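Local coordinates for 5-formaminoimidazole-4-carboxamide-1-(Beta)-D-ribofuranosyl 5'-monophosphate synthetase (Thermococcus kodakarensis, PDB 2PBZ), which binds ATP and probably acts as an ATP-dependent, carbon-nitrogen bond-forming ligase of the ATP-grasp type in purine (IMP) biosynthesis, at residues 88-91 / 92-95; 233-236 / 237-241. One frame throughout, in Å; residues are numbered along the deposited sequence.

Interaction 1 (88-91 / 92-95)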
loop_
_atom_site.group_PDB
_atom_site.type_symbol
_atom_site.label_atom_id
_atom_site.label_comp_id
_atom_site.label_asym_id
_atom_site.label_seq_id
_atom_site.Cartn_x
_atom_site.Cartn_y
_atom_site.Cartn_z
ATOM N N GLY A 88 27.769 -0.492 -8.738
ATOM C CA GLY A 88 27.994 0.246 -7.496
ATOM C C GLY A 88 28.886 -0.319 -6.400
ATOM O O GLY A 88 28.466 -1.164 -5.611
ATOM N N ASN A 89 30.102 0.200 -6.308
ATOM C CA ASN A 89 31.075 -0.264 -5.322
ATOM C C ASN A 89 31.007 -1.779 -5.309
ATOM O O ASN A 89 30.746 -2.380 -6.358
ATOM C CB ASN A 89 30.798 0.287 -3.932
ATOM C CG ASN A 89 32.061 0.314 -3.051
ATOM O OD1 ASN A 89 32.753 -0.693 -2.901
ATOM N ND2 ASN A 89 32.355 1.466 -2.467
ATOM N N ARG A 90 31.228 -2.393 -4.155
ATOM C CA ARG A 90 31.212 -3.848 -4.066
ATOM C C ARG A 90 31.881 -4.218 -2.770
ATOM O O ARG A 90 31.644 -5.283 -2.202
ATOM C CB ARG A 90 31.979 -4.484 -5.238
ATOM C CG ARG A 90 31.856 -6.003 -5.285
ATOM C CD ARG A 90 32.371 -6.595 -6.591
ATOM N NE ARG A 90 33.785 -6.969 -6.578
ATOM C CZ ARG A 90 34.502 -7.148 -7.683
ATOM N NH1 ARG A 90 33.919 -6.976 -8.869
ATOM N NH2 ARG A 90 35.791 -7.489 -7.609
ATOM N N ARG A 91 32.742 -3.323 -2.303
ATOM C CA ARG A 91 33.425 -3.552 -1.050
ATOM C C ARG A 91 32.461 -3.145 0.051
ATOM O O ARG A 91 32.610 -3.547 1.209
ATOM C CB ARG A 91 34.716 -2.737 -0.988
ATOM C CG ARG A 91 35.948 -3.508 -1.499
ATOM C CD ARG A 91 36.365 -3.071 -2.884
ATOM N NE ARG A 91 36.534 -1.626 -2.941
ATOM C CZ ARG A 91 36.601 -0.934 -4.072
ATOM N NH1 ARG A 91 36.526 -1.561 -5.249
ATOM N NH2 ARG A 91 36.700 0.388 -4.029
ATOM N N PHE A 92 31.459 -2.359 -0.338
ATOM C CA PHE A 92 30.423 -1.870 0.565
ATOM C C PHE A 92 29.472 -2.977 1.018
ATOM O O PHE A 92 29.061 -3.022 2.167
ATOM C CB PHE A 92 29.649 -0.755 -0.147
ATOM C CG PHE A 92 28.491 -0.197 0.642
ATOM C CD1 PHE A 92 28.619 0.098 2.001
ATOM C CD2 PHE A 92 27.287 0.099 0.006
ATOM C CE1 PHE A 92 27.554 0.686 2.711
ATOM C CE2 PHE A 92 26.226 0.682 0.704
ATOM C CZ PHE A 92 26.358 0.976 2.058
ATOM N N LEU A 93 29.138 -3.874 0.103
ATOM C CA LEU A 93 28.230 -4.966 0.394
ATOM C C LEU A 93 28.442 -5.675 1.730
ATOM O O LEU A 93 27.488 -6.197 2.307
ATOM C CB LEU A 93 28.296 -5.997 -0.731
ATOM C CG LEU A 93 27.991 -5.470 -2.136
ATOM C CD1 LEU A 93 28.490 -6.462 -3.170
ATOM C CD2 LEU A 93 26.498 -5.210 -2.275
ATOM N N LYS A 94 29.671 -5.691 2.240
ATOM C CA LYS A 94 29.947 -6.392 3.499
ATOM C C LYS A 94 29.604 -5.591 4.754
ATOM O O LYS A 94 29.501 -6.145 5.844
ATOM C CB LYS A 94 31.419 -6.815 3.553
ATOM C CG LYS A 94 32.396 -5.649 3.460
ATOM C CD LYS A 94 33.824 -6.067 3.799
ATOM C CE LYS A 94 34.776 -4.889 3.698
ATOM N NZ LYS A 94 34.880 -4.352 2.317
ATOM N N TRP A 95 29.421 -4.290 4.584
ATOM C CA TRP A 95 29.131 -3.408 5.703
ATOM C C TRP A 95 27.812 -3.603 6.425
ATOM O O TRP A 95 27.607 -3.023 7.491
ATOM C CB TRP A 95 29.260 -1.961 5.254
ATOM C CG TRP A 95 30.693 -1.548 5.133
ATOM C CD1 TRP A 95 31.561 -1.858 4.130
ATOM C CD2 TRP A 95 31.435 -0.772 6.088
ATOM N NE1 TRP A 95 32.799 -1.320 4.397
ATOM C CE2 TRP A 95 32.754 -0.652 5.592
ATOM C CE3 TRP A 95 31.113 -0.169 7.318
ATOM C CZ2 TRP A 95 33.757 0.049 6.284
ATOM C CZ3 TRP A 95 32.113 0.534 8.011
ATOM C CH2 TRP A 95 33.422 0.633 7.486
#
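N89 and F92 meet where the backbone of 88-91 turns, without regular structure, into residues 92-95, which have helical backbone angles but lack regular helical bonding; W95 N bonds to F92 O. The N89 amide oxygen gathers the backbone N-H groups of the turn. N89 OD1 accepts from R91 N at 2.7 Å and from R90 N at 2.6 Å. The R90 donor lies in the carbonyl plane of the amide, while the R91 donor is tilted 26° from it. A weak third bond comes from F92 N, 3.3 Å from N89 OD1. The N89 amide also packs on F92, with N89 CG 3.9 Å from F92 CB. An alanine in place of N89 would probably leave the N-H groups of R90 and R91 without this acceptor, along with the weakly bound one of F92, and let the turn shift. Further on, chi1 of K94 (60°) turns its chain back alongside R91 O. The bend at chi4 (-64°) then sets K94 NZ 2.7 Å from R91 O in a hydrogen bond. R91 O also lies at the W95 ring edge, in its plane, 3.5 Å from W95 CD1. L93 CD1 lies 3.5 Å from R90 O. Outside partners hold other polar ends: R90 NH2 bonds to E80 O and W95 NE1 to E242 OE1. K94 NZ has long, weak ion pairs with E80 and E242. The bond from R91 N to N89 OD1 defines an Asx turn, here in the loop between helices 76-80 and 99-109.

Interaction 2 (233-236 / 237-241)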
loop_
_atom_site.group_PDB
_atom_site.type_symbol
_atom_site.label_atom_id
_atom_site.label_comp_id
_atom_site.label_asym_id
_atom_site.label_seq_id
_atom_site.Cartn_x
_atom_site.Cartn_y
_atom_site.Cartn_z
ATOM N N ALA A 233 24.770 12.263 5.807
ATOM C CA ALA A 233 25.867 11.977 6.708
ATOM C C ALA A 233 26.411 10.588 6.450
ATOM O O ALA A 233 27.616 10.368 6.490
ATOM C CB ALA A 233 25.404 12.095 8.144
ATOM N N PHE A 234 25.518 9.644 6.177
ATOM C CA PHE A 234 25.941 8.271 5.927
ATOM C C PHE A 234 26.854 8.207 4.703
ATOM O O PHE A 234 27.870 7.519 4.711
ATOM C CB PHE A 234 24.723 7.377 5.705
ATOM C CG PHE A 234 25.052 5.921 5.646
ATOM C CD1 PHE A 234 25.402 5.222 6.802
ATOM C CD2 PHE A 234 25.057 5.247 4.424
ATOM C CE1 PHE A 234 25.759 3.863 6.739
ATOM C CE2 PHE A 234 25.411 3.897 4.352
ATOM C CZ PHE A 234 25.764 3.205 5.512
ATOM N N VAL A 235 26.462 8.915 3.648
ATOM C CA VAL A 235 27.234 8.945 2.432
ATOM C C VAL A 235 28.623 9.500 2.700
ATOM O O VAL A 235 29.617 8.924 2.258
ATOM C CB VAL A 235 26.540 9.799 1.367
ATOM C CG1 VAL A 235 27.425 9.927 0.140
ATOM C CG2 VAL A 235 25.220 9.162 1.002
ATOM N N ARG A 236 28.691 10.605 3.440
ATOM C CA ARG A 236 29.969 11.238 3.758
ATOM C C ARG A 236 30.932 10.289 4.430
ATOM O O ARG A 236 32.029 10.079 3.937
ATOM C CB ARG A 236 29.774 12.463 4.661
ATOM C CG ARG A 236 28.668 13.421 4.229
ATOM C CD ARG A 236 28.844 13.921 2.798
ATOM N NE ARG A 236 29.741 15.070 2.698
ATOM C CZ ARG A 236 30.160 15.592 1.549
ATOM N NH1 ARG A 236 29.760 15.066 0.402
ATOM N NH2 ARG A 236 30.979 16.634 1.538
ATOM N N THR A 237 30.528 9.696 5.546
ATOM C CA THR A 237 31.431 8.795 6.249
ATOM C C THR A 237 31.765 7.520 5.493
ATOM O O THR A 237 32.834 6.939 5.695
ATOM C CB THR A 237 30.906 8.394 7.656
ATOM O OG1 THR A 237 30.574 7.001 7.658
ATOM C CG2 THR A 237 29.702 9.224 8.056
HETATM N N MSE A 238 30.865 7.072 4.629
HETATM C CA MSE A 238 31.125 5.869 3.863
HETATM C C MSE A 238 32.130 6.178 2.779
HETATM O O MSE A 238 32.874 5.305 2.345
HETATM C CB MSE A 238 29.835 5.314 3.256
HETATM C CG MSE A 238 28.961 4.594 4.272
HETATM SE SE MSE A 238 29.907 3.226 5.287
HETATM C CE MSE A 238 30.657 2.179 3.845
ATOM N N ARG A 239 32.153 7.434 2.354
ATOM C CA ARG A 239 33.090 7.883 1.334
ATOM C C ARG A 239 34.517 7.823 1.928
ATOM O O ARG A 239 35.506 7.770 1.195
ATOM C CB ARG A 239 32.734 9.311 0.900
ATOM C CG ARG A 239 33.289 9.709 -0.450
ATOM C CD ARG A 239 33.028 11.179 -0.736
ATOM N NE ARG A 239 31.607 11.521 -0.866
ATOM C CZ ARG A 239 30.881 11.342 -1.970
ATOM N NH1 ARG A 239 31.432 10.811 -3.054
ATOM N NH2 ARG A 239 29.614 11.739 -2.013
ATOM N N GLU A 240 34.594 7.814 3.261
ATOM C CA GLU A 240 35.856 7.734 4.002
ATOM C C GLU A 240 36.142 6.298 4.392
ATOM O O GLU A 240 37.112 5.694 3.940
ATOM C CB GLU A 240 35.774 8.556 5.282
ATOM C CG GLU A 240 35.795 10.037 5.057
ATOM C CD GLU A 240 37.129 10.496 4.511
ATOM O OE1 GLU A 240 38.170 10.320 5.209
ATOM O OE2 GLU A 240 37.136 11.025 3.378
ATOM N N LEU A 241 35.274 5.771 5.246
ATOM C CA LEU A 241 35.381 4.414 5.759
ATOM C C LEU A 241 35.591 3.321 4.705
ATOM O O LEU A 241 36.149 2.259 5.004
ATOM C CB LEU A 241 34.130 4.105 6.588
ATOM C CG LEU A 241 34.256 4.097 8.116
ATOM C CD1 LEU A 241 35.207 5.192 8.593
ATOM C CD2 LEU A 241 32.874 4.259 8.728
#
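M238 and F234, one helical turn apart, point the same way from helix 224-241. M238 is modelled as selenomethionine. Its CB lies 3.3 Å from F234 O, the carbonyl that accepts the M238 N-H at 3.0 Å. M238 CG stands anti to the carbonyl carbon (chi1 -76°), 3.2 Å from F234 O, and comes over one face of the F234 ring. It makes a CH-pi contact, 3.8 Å from the ring centroid and 19° off the normal. Beyond it the chain bends, and M238 SE comes 4.1 Å from F234 CZ, an oblique Met-aromatic contact. The final methyl, CE, leaves the F234 ring toward the loop of 88-95. Another side of the helix carries R236 and R239. They lie side by side, their guanidinium planes 70° apart and NH1 of R236 4.1 Å from NH2 of R239. These like charges probably repel. R239 NH2 also touches V235 CG1 and has a weak hydrogen bond to Y177 OH. The F234 and M238 side faces helix 99-109 at A105, where T237 adds a contact with A109. F234 also meets F250 and L252 of strand 249-255, so the helix packs against both that strand and helix 99-109.

Overall arrangement
Interaction 1 belongs to the DUF1246 family region and interaction 2 to the DUF1297 region, yet their side chains pack directly together. F92 CD1 is 3.4 Å from M238 CE, and F92 CZ is 3.8 Å from F234 CE2. W95 covers the same methyl and also reaches the L241 carbonyl oxygen. Thus the loop of 88-95 rests on helix 224-241. F92, W95, F234 and M238 are buried, whereas R236 and E240 are exposed. The chemistry differs. In interaction 1, side-chain polar groups bond backbone atoms of an irregular turn. In interaction 2, backbone bonds make the helix, and side chains add apolar and aromatic contacts.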